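Local coordinates for nisin immunity protein (Lactococcus lactis subsp. lactis, PDB 5XHB) that contributes to bacterial immunity against exogenously supplied nisin, acting as a membrane lipoprotein that is crystallised here in a lipid-free form, at residues K131-M135 and G136-S140; R203-L207 and T208-A212. All blocks are in the same frame, centred on the assembly; numbering follows the deposited sequence.

Overall arrangement
Interactions 1 and 2 belong to the same seven-stranded antiparallel sheet, and their centres are about 12 Å apart. Interaction 1 is the hairpin 131-140. Interaction 2 is the turn that leads from a loop into strand 210-215. The two touch directly. Tyr139 OH lies 2.6 Å from Thr208 O, a probable hydrogen bond, and Tyr139 CG packs 3.5 Å from Phe211 CE2. Tyr134 OH also packs against Leu207 CD1, at 3.6 Å. Both reach the same sulfate, probably from the crystallisation liquor. Ala105 N and Arg107 NH1, from the region between the two sheets, bind it as well. The ion therefore sits where that region meets this sheet.

Interaction 1. Residues K131-M135 and G136-S140; sequences KIDYM and GNIYS. With SO4 (sulfate ion), chain B.
Tyr134 and Asn137 close a tight beta hairpin, in which strand 131-134 turns back antiparallel as strand 137-145. Met135 and Gly136 form the two corners of a type I' turn, both with positive phi. Tyr134 N donates to Asn137 O at 2.9 Å, and Asn137 N to Tyr134 O, so the pair is bonded in both directions. Ile132 and Tyr139 form the next hydrogen-bonded pair, with Ile132 N to Tyr139 O at 2.8 Å and Tyr139 N to Ile132 O at 2.7 Å.

Tyr134 and Tyr139 share one face of the hairpin, and their side chains cross obliquely. Tyr139 CE1 lies 3.8 Å from Tyr134 CB. The Tyr139 ring turns its edge to two backbone oxygens, Ile132 O and Tyr134 O, both in its plane. Its hydroxyl is hydrogen-bonded to Thr208 O, and Asn137 ND2 adds a weak bond to the same Tyr139 OH. Tyr134 CG stands anti to the backbone N (chi1 170°), which carries the ring out past the turn. There Tyr134 OH donates to sulfate O2 at 2.8 Å, with the oxygen in the ring plane. One face of this ring carries CG of Met135, a selenomethionine, near the rim; the ring also stacks with Phe122.

Lys131, Asp133 and Ile138 lie on the other face. The extended Lys131 chain runs over the Ile138 branch methyl, with CD 3.6 Å from CG2. Asp133 and Ile138 point the same way, side by side. Asp133 OD1 is close to Asp125 OD1, so a raised carboxylate pKa is possible.

A type I' turn between hydrogen-bonded strand ends is characteristic of two-residue beta hairpins, here part of the antiparallel sheet of the Spa1 C-terminal family region.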
ATOM      1  N   LYS A 131      -3.158   5.609 -16.726  1.00 15.19           N
ATOM      2  CA  LYS A 131      -3.485   5.495 -15.310  1.00 14.97           C
ATOM      3  C   LYS A 131      -3.475   4.053 -14.841  1.00 15.48           C
ATOM      4  O   LYS A 131      -3.712   3.130 -15.620  1.00 13.31           O
ATOM      5  CB  LYS A 131      -4.860   6.119 -15.026  1.00 16.88           C
ATOM      6  CG  LYS A 131      -4.848   7.644 -15.110  1.00 17.93           C
ATOM      7  CD  LYS A 131      -6.226   8.247 -14.822  1.00 22.52           C
ATOM      8  CE  LYS A 131      -6.157   9.775 -14.840  1.00 28.08           C
ATOM      9  NZ  LYS A 131      -7.493  10.403 -14.549  1.00 33.03           N
ATOM     10  N   ILE A 132      -3.195   3.874 -13.555  1.00 13.72           N
ATOM     11  CA  ILE A 132      -3.177   2.563 -12.941  1.00 13.75           C
ATOM     12  C   ILE A 132      -4.107   2.551 -11.743  1.00 13.93           C
ATOM     13  O   ILE A 132      -4.120   3.502 -10.957  1.00 15.75           O
ATOM     14  CB  ILE A 132      -1.749   2.170 -12.512  1.00 16.85           C
ATOM     15  CG1 ILE A 132      -0.928   1.866 -13.764  1.00 20.71           C
ATOM     16  CG2 ILE A 132      -1.767   0.947 -11.593  1.00 15.83           C
ATOM     17  CD1 ILE A 132       0.447   1.425 -13.470  1.00 30.33           C
ATOM     18  N   ASP A 133      -4.894   1.486 -11.631  1.00 16.58           N
ATOM     19  CA  ASP A 133      -5.787   1.289 -10.488  1.00 19.26           C
ATOM     20  C   ASP A 133      -5.103   0.443  -9.418  1.00 15.37           C
ATOM     21  O   ASP A 133      -4.543  -0.617  -9.718  1.00 17.88           O
ATOM     22  CB  ASP A 133      -7.083   0.595 -10.910  1.00 15.85           C
ATOM     23  CG  ASP A 133      -7.785   1.291 -12.066  1.00 21.93           C
ATOM     24  OD1 ASP A 133      -7.517   2.484 -12.326  1.00 20.87           O
ATOM     25  OD2 ASP A 133      -8.606   0.624 -12.721  1.00 26.33           O
ATOM     26  N   TYR A 134      -5.165   0.900  -8.172  1.00 17.59           N
ATOM     27  CA  TYR A 134      -4.572   0.162  -7.065  1.00 19.11           C
ATOM     28  C   TYR A 134      -5.254   0.514  -5.743  1.00 18.44           C
ATOM     29  O   TYR A 134      -5.369   1.689  -5.389  1.00 20.30           O
ATOM     30  CB  TYR A 134      -3.068   0.445  -6.969  1.00 17.72           C
ATOM     31  CG  TYR A 134      -2.421  -0.103  -5.708  1.00 16.66           C
ATOM     32  CD1 TYR A 134      -2.316  -1.472  -5.503  1.00 19.30           C
ATOM     33  CD2 TYR A 134      -1.910   0.753  -4.736  1.00 18.57           C
ATOM     34  CE1 TYR A 134      -1.720  -1.984  -4.362  1.00 22.66           C
ATOM     35  CE2 TYR A 134      -1.314   0.250  -3.581  1.00 19.01           C
ATOM     36  CZ  TYR A 134      -1.223  -1.119  -3.407  1.00 19.35           C
ATOM     37  OH  TYR A 134      -0.643  -1.630  -2.273  1.00 20.91           O
HETATM   38  N   MSE A 135      -5.701  -0.506  -5.020  1.00 20.44           N
HETATM   39  CA  MSE A 135      -6.296  -0.313  -3.687  1.00 26.03           C
HETATM   40  C   MSE A 135      -7.471   0.659  -3.679  1.00 29.32           C
HETATM   41  O   MSE A 135      -7.645   1.417  -2.721  1.00 26.19           O
HETATM   42  CB  MSE A 135      -5.241   0.176  -2.693  1.00 26.81           C
HETATM   43  CG  MSE A 135      -4.366  -0.925  -2.140  1.00 32.62           C
HETATM   44 SE   MSE A 135      -5.386  -2.160  -1.012  1.00 55.24          SE
HETATM   45  CE  MSE A 135      -5.851  -0.887   0.414  1.00 37.95           C
ATOM     46  N   GLY A 136      -8.263   0.634  -4.746  1.00 26.09           N
ATOM     47  CA  GLY A 136      -9.458   1.456  -4.833  1.00 29.18           C
ATOM     48  C   GLY A 136      -9.152   2.885  -5.216  1.00 27.89           C
ATOM     49  O   GLY A 136     -10.038   3.732  -5.229  1.00 31.45           O
ATOM     50  N   ASN A 137      -7.885   3.154  -5.520  1.00 20.72           N
ATOM     51  CA  ASN A 137      -7.459   4.475  -5.954  1.00 20.50           C
ATOM     52  C   ASN A 137      -6.981   4.444  -7.410  1.00 19.74           C
ATOM     53  O   ASN A 137      -6.698   3.381  -7.959  1.00 19.17           O
ATOM     54  CB  ASN A 137      -6.327   5.004  -5.062  1.00 25.31           C
ATOM     55  CG  ASN A 137      -6.703   5.046  -3.596  1.00 34.41           C
ATOM     56  OD1 ASN A 137      -7.787   5.493  -3.234  1.00 32.39           O
ATOM     57  ND2 ASN A 137      -5.797   4.577  -2.740  1.00 36.10           N
ATOM     58  N   ILE A 138      -6.881   5.618  -8.015  1.00 18.31           N
ATOM     59  CA  ILE A 138      -6.412   5.745  -9.391  1.00 20.78           C
ATOM     60  C   ILE A 138      -5.130   6.547  -9.362  1.00 20.97           C
ATOM     61  O   ILE A 138      -5.035   7.532  -8.633  1.00 21.78           O
ATOM     62  CB  ILE A 138      -7.467   6.426 -10.295  1.00 22.36           C
ATOM     63  CG1 ILE A 138      -8.777   5.640 -10.228  1.00 25.56           C
ATOM     64  CG2 ILE A 138      -6.974   6.524 -11.739  1.00 22.08           C
ATOM     65  CD1 ILE A 138      -9.685   5.837 -11.426  1.00 32.25           C
ATOM     66  N   TYR A 139      -4.140   6.106 -10.133  1.00 16.46           N
ATOM     67  CA  TYR A 139      -2.813   6.698 -10.130  1.00 15.71           C
ATOM     68  C   TYR A 139      -2.459   7.158 -11.516  1.00 19.15           C
ATOM     69  O   TYR A 139      -2.646   6.426 -12.473  1.00 16.52           O
ATOM     70  CB  TYR A 139      -1.765   5.689  -9.630  1.00 15.83           C
ATOM     71  CG  TYR A 139      -1.981   5.385  -8.172  1.00 13.95           C
ATOM     72  CD1 TYR A 139      -2.944   4.470  -7.779  1.00 18.19           C
ATOM     73  CD2 TYR A 139      -1.240   6.045  -7.188  1.00 17.03           C
ATOM     74  CE1 TYR A 139      -3.178   4.211  -6.444  1.00 21.94           C
ATOM     75  CE2 TYR A 139      -1.460   5.792  -5.843  1.00 18.27           C
ATOM     76  CZ  TYR A 139      -2.432   4.874  -5.480  1.00 22.26           C
ATOM     77  OH  TYR A 139      -2.684   4.622  -4.149  1.00 21.99           O
ATOM     78  N   SER A 140      -1.934   8.368 -11.619  1.00 16.78           N
ATOM     79  CA  SER A 140      -1.506   8.893 -12.903  1.00 14.17           C
ATOM     80  C   SER A 140      -0.019   8.633 -13.123  1.00 20.82           C
ATOM     81  O   SER A 140       0.793   8.996 -12.277  1.00 15.39           O
ATOM     82  CB  SER A 140      -1.797  10.391 -12.977  1.00 22.31           C
ATOM     83  OG  SER A 140      -1.270  10.913 -14.178  1.00 30.33           O
TER
HETATM   84  S   SO4 B 301       0.793   0.368   1.198  1.00 19.66           S
HETATM   85  O1  SO4 B 301       2.264   0.320   1.069  1.00 17.80           O
HETATM   86  O2  SO4 B 301       0.179  -0.439   0.149  1.00 23.78           O
HETATM   87  O3  SO4 B 301       0.373  -0.154   2.498  1.00 19.36           O
HETATM   88  O4  SO4 B 301       0.395   1.764   1.060  1.00 18.52           O

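Interaction 2. Residues R203-L207 and T208-A212; sequences RGKSL and TEAFA. With SO4 (sulfate ion), chain B.
Ser206 O accepts two backbone bonds, from Glu209 N at 3.0 Å and from Ala210 N at 3.2 Å, as Leu207, Thr208 and Glu209 make a single helical turn before strand 210-215.

The Glu209 side chain reaches back to the start of this turn. Its OE2 takes the Ser206 N-H at 2.9 Å, at a fairly straight 163°, from above the carboxylate plane. Ser206 OG sits between its own backbone N and carbonyl carbon (chi1 70°). This places it beside Glu209 CG, and Glu209 N makes a weak bond to it. The reciprocal bonds follow the capping-box pattern, although only one turn is formed. The Glu209 and Lys205 side chains cross at about a right angle, with Glu209 OE1 3.9 Å from Lys205 CB.

Leu207 is buried. Its CD2 touches Phe211 CB at 3.7 Å, and Leu207 O lies in the ring plane at the Phe211 edge. Phe122 meets the same ring edge-to-face. A water lies within hydrogen-bonding distance of both Lys205 O and Ala210 O, though it cannot serve every acceptor around it.

The sulfate sits at the start of the turn. Leu207 N donates to its O1 at 3.0 Å. Thr208 N and Thr208 OG1 both donate to its O4, the hydroxyl at 2.8 Å. Backbone N-H groups at the beginning of a helical turn, joined by a hydroxyl, suit an anion, and the N-H dipoles that face the ion probably supply much of the attraction.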
ATOM      1  N   ARG A 203      11.336   4.212  -2.438  1.00 12.61           N
ATOM      2  CA  ARG A 203      11.864   4.224  -1.068  1.00 10.83           C
ATOM      3  C   ARG A 203      11.354   5.437  -0.305  1.00 14.75           C
ATOM      4  O   ARG A 203      11.354   6.542  -0.833  1.00 13.89           O
ATOM      5  CB  ARG A 203      13.386   4.216  -1.082  1.00 12.60           C
ATOM      6  CG  ARG A 203      13.962   3.043  -1.817  1.00 15.21           C
ATOM      7  CD  ARG A 203      15.471   2.983  -1.665  1.00 15.44           C
ATOM      8  NE  ARG A 203      16.063   2.348  -2.836  1.00 17.05           N
ATOM      9  CZ  ARG A 203      17.369   2.214  -3.037  1.00 21.33           C
ATOM     10  NH1 ARG A 203      18.228   2.645  -2.123  1.00 18.67           N
ATOM     11  NH2 ARG A 203      17.813   1.652  -4.150  1.00 19.70           N
ATOM     12  N   GLY A 204      10.875   5.218   0.915  1.00 12.75           N
ATOM     13  CA  GLY A 204      10.362   6.313   1.716  1.00 18.59           C
ATOM     14  C   GLY A 204       8.917   6.692   1.463  1.00 17.45           C
ATOM     15  O   GLY A 204       8.429   7.657   2.046  1.00 18.80           O
ATOM     16  N   LYS A 205       8.228   5.951   0.599  1.00 12.55           N
ATOM     17  CA  LYS A 205       6.824   6.219   0.329  1.00 15.75           C
ATOM     18  C   LYS A 205       5.992   4.949   0.396  1.00 15.22           C
ATOM     19  O   LYS A 205       6.408   3.908  -0.106  1.00 14.18           O
ATOM     20  CB  LYS A 205       6.652   6.874  -1.056  1.00 17.68           C
ATOM     21  CG  LYS A 205       7.509   8.126  -1.249  1.00 21.32           C
ATOM     22  CD  LYS A 205       7.008   9.020  -2.391  1.00 22.67           C
ATOM     23  CE  LYS A 205       7.945  10.219  -2.600  1.00 24.06           C
ATOM     24  NZ  LYS A 205       7.537  11.126  -3.724  1.00 33.19           N
ATOM     25  N   SER A 206       4.818   5.025   1.016  1.00 13.32           N
ATOM     26  CA  SER A 206       3.884   3.907   0.935  1.00 18.72           C
ATOM     27  C   SER A 206       3.368   3.751  -0.499  1.00 16.22           C
ATOM     28  O   SER A 206       3.353   4.718  -1.258  1.00 14.15           O
ATOM     29  CB  SER A 206       2.722   4.105   1.905  1.00 18.38           C
ATOM     30  OG  SER A 206       1.895   5.157   1.460  1.00 24.95           O
ATOM     31  N   LEU A 207       2.958   2.540  -0.872  1.00 15.69           N
ATOM     32  CA  LEU A 207       2.446   2.303  -2.229  1.00 15.46           C
ATOM     33  C   LEU A 207       1.182   3.114  -2.477  1.00 16.79           C
ATOM     34  O   LEU A 207       0.908   3.541  -3.600  1.00 16.76           O
ATOM     35  CB  LEU A 207       2.165   0.816  -2.457  1.00 15.99           C
ATOM     36  CG  LEU A 207       3.385  -0.089  -2.631  1.00 15.42           C
ATOM     37  CD1 LEU A 207       2.965  -1.561  -2.649  1.00 16.60           C
ATOM     38  CD2 LEU A 207       4.139   0.256  -3.914  1.00 12.08           C
ATOM     39  N   THR A 208       0.411   3.331  -1.415  1.00 17.51           N
ATOM     40  CA  THR A 208      -0.782   4.167  -1.496  1.00 20.05           C
ATOM     41  C   THR A 208      -0.436   5.584  -1.944  1.00 16.70           C
ATOM     42  O   THR A 208      -1.221   6.220  -2.641  1.00 22.30           O
ATOM     43  CB  THR A 208      -1.528   4.206  -0.130  1.00 21.65           C
ATOM     44  OG1 THR A 208      -2.034   2.900   0.149  1.00 33.66           O
ATOM     45  CG2 THR A 208      -2.693   5.172  -0.174  1.00 29.11           C
ATOM     46  N   GLU A 209       0.745   6.065  -1.560  1.00 16.95           N
ATOM     47  CA  GLU A 209       1.192   7.415  -1.917  1.00 20.60           C
ATOM     48  C   GLU A 209       1.667   7.491  -3.366  1.00 20.03           C
ATOM     49  O   GLU A 209       1.240   8.350  -4.141  1.00 19.43           O
ATOM     50  CB  GLU A 209       2.354   7.885  -1.041  1.00 20.29           C
ATOM     51  CG  GLU A 209       2.136   8.036   0.455  1.00 34.86           C
ATOM     52  CD  GLU A 209       3.472   8.307   1.153  1.00 33.55           C
ATOM     53  OE1 GLU A 209       4.152   9.287   0.757  1.00 38.75           O
ATOM     54  OE2 GLU A 209       3.870   7.525   2.043  1.00 22.50           O
ATOM     55  N   ALA A 210       2.585   6.595  -3.707  1.00 16.70           N
ATOM     56  CA  ALA A 210       3.209   6.596  -5.024  1.00 16.41           C
ATOM     57  C   ALA A 210       3.911   5.280  -5.272  1.00 16.17           C
ATOM     58  O   ALA A 210       4.276   4.567  -4.331  1.00 12.99           O
ATOM     59  CB  ALA A 210       4.211   7.745  -5.155  1.00 16.74           C
ATOM     60  N   PHE A 211       4.108   4.965  -6.546  1.00 12.67           N
ATOM     61  CA  PHE A 211       4.959   3.839  -6.893  1.00 11.33           C
ATOM     62  C   PHE A 211       5.588   4.083  -8.250  1.00 11.77           C
ATOM     63  O   PHE A 211       5.287   5.090  -8.902  1.00 13.64           O
ATOM     64  CB  PHE A 211       4.176   2.525  -6.869  1.00 10.16           C
ATOM     65  CG  PHE A 211       2.869   2.567  -7.633  1.00 12.85           C
ATOM     66  CD1 PHE A 211       2.825   2.231  -8.978  1.00 14.79           C
ATOM     67  CD2 PHE A 211       1.687   2.922  -6.995  1.00 16.59           C
ATOM     68  CE1 PHE A 211       1.622   2.270  -9.681  1.00 16.48           C
ATOM     69  CE2 PHE A 211       0.485   2.968  -7.683  1.00 19.07           C
ATOM     70  CZ  PHE A 211       0.452   2.642  -9.033  1.00 15.16           C
ATOM     71  N   ALA A 212       6.488   3.191  -8.657  1.00  9.86           N
ATOM     72  CA  ALA A 212       7.195   3.353  -9.921  1.00 10.71           C
ATOM     73  C   ALA A 212       6.713   2.332 -10.946  1.00 11.72           C
ATOM     74  O   ALA A 212       6.557   1.156 -10.628  1.00 12.64           O
ATOM     75  CB  ALA A 212       8.698   3.215  -9.711  1.00 11.47           C
TER
HETATM   76  S   SO4 B 301       0.793   0.368   1.198  1.00 19.66           S
HETATM   77  O1  SO4 B 301       2.264   0.320   1.069  1.00 17.80           O
HETATM   78  O2  SO4 B 301       0.179  -0.439   0.149  1.00 23.78           O
HETATM   79  O3  SO4 B 301       0.373  -0.154   2.498  1.00 19.36           O
HETATM   80  O4  SO4 B 301       0.395   1.764   1.060  1.00 18.52           O
HETATM   81  O   HOH W   1       6.067   3.200  -2.783  1.00 12.94           O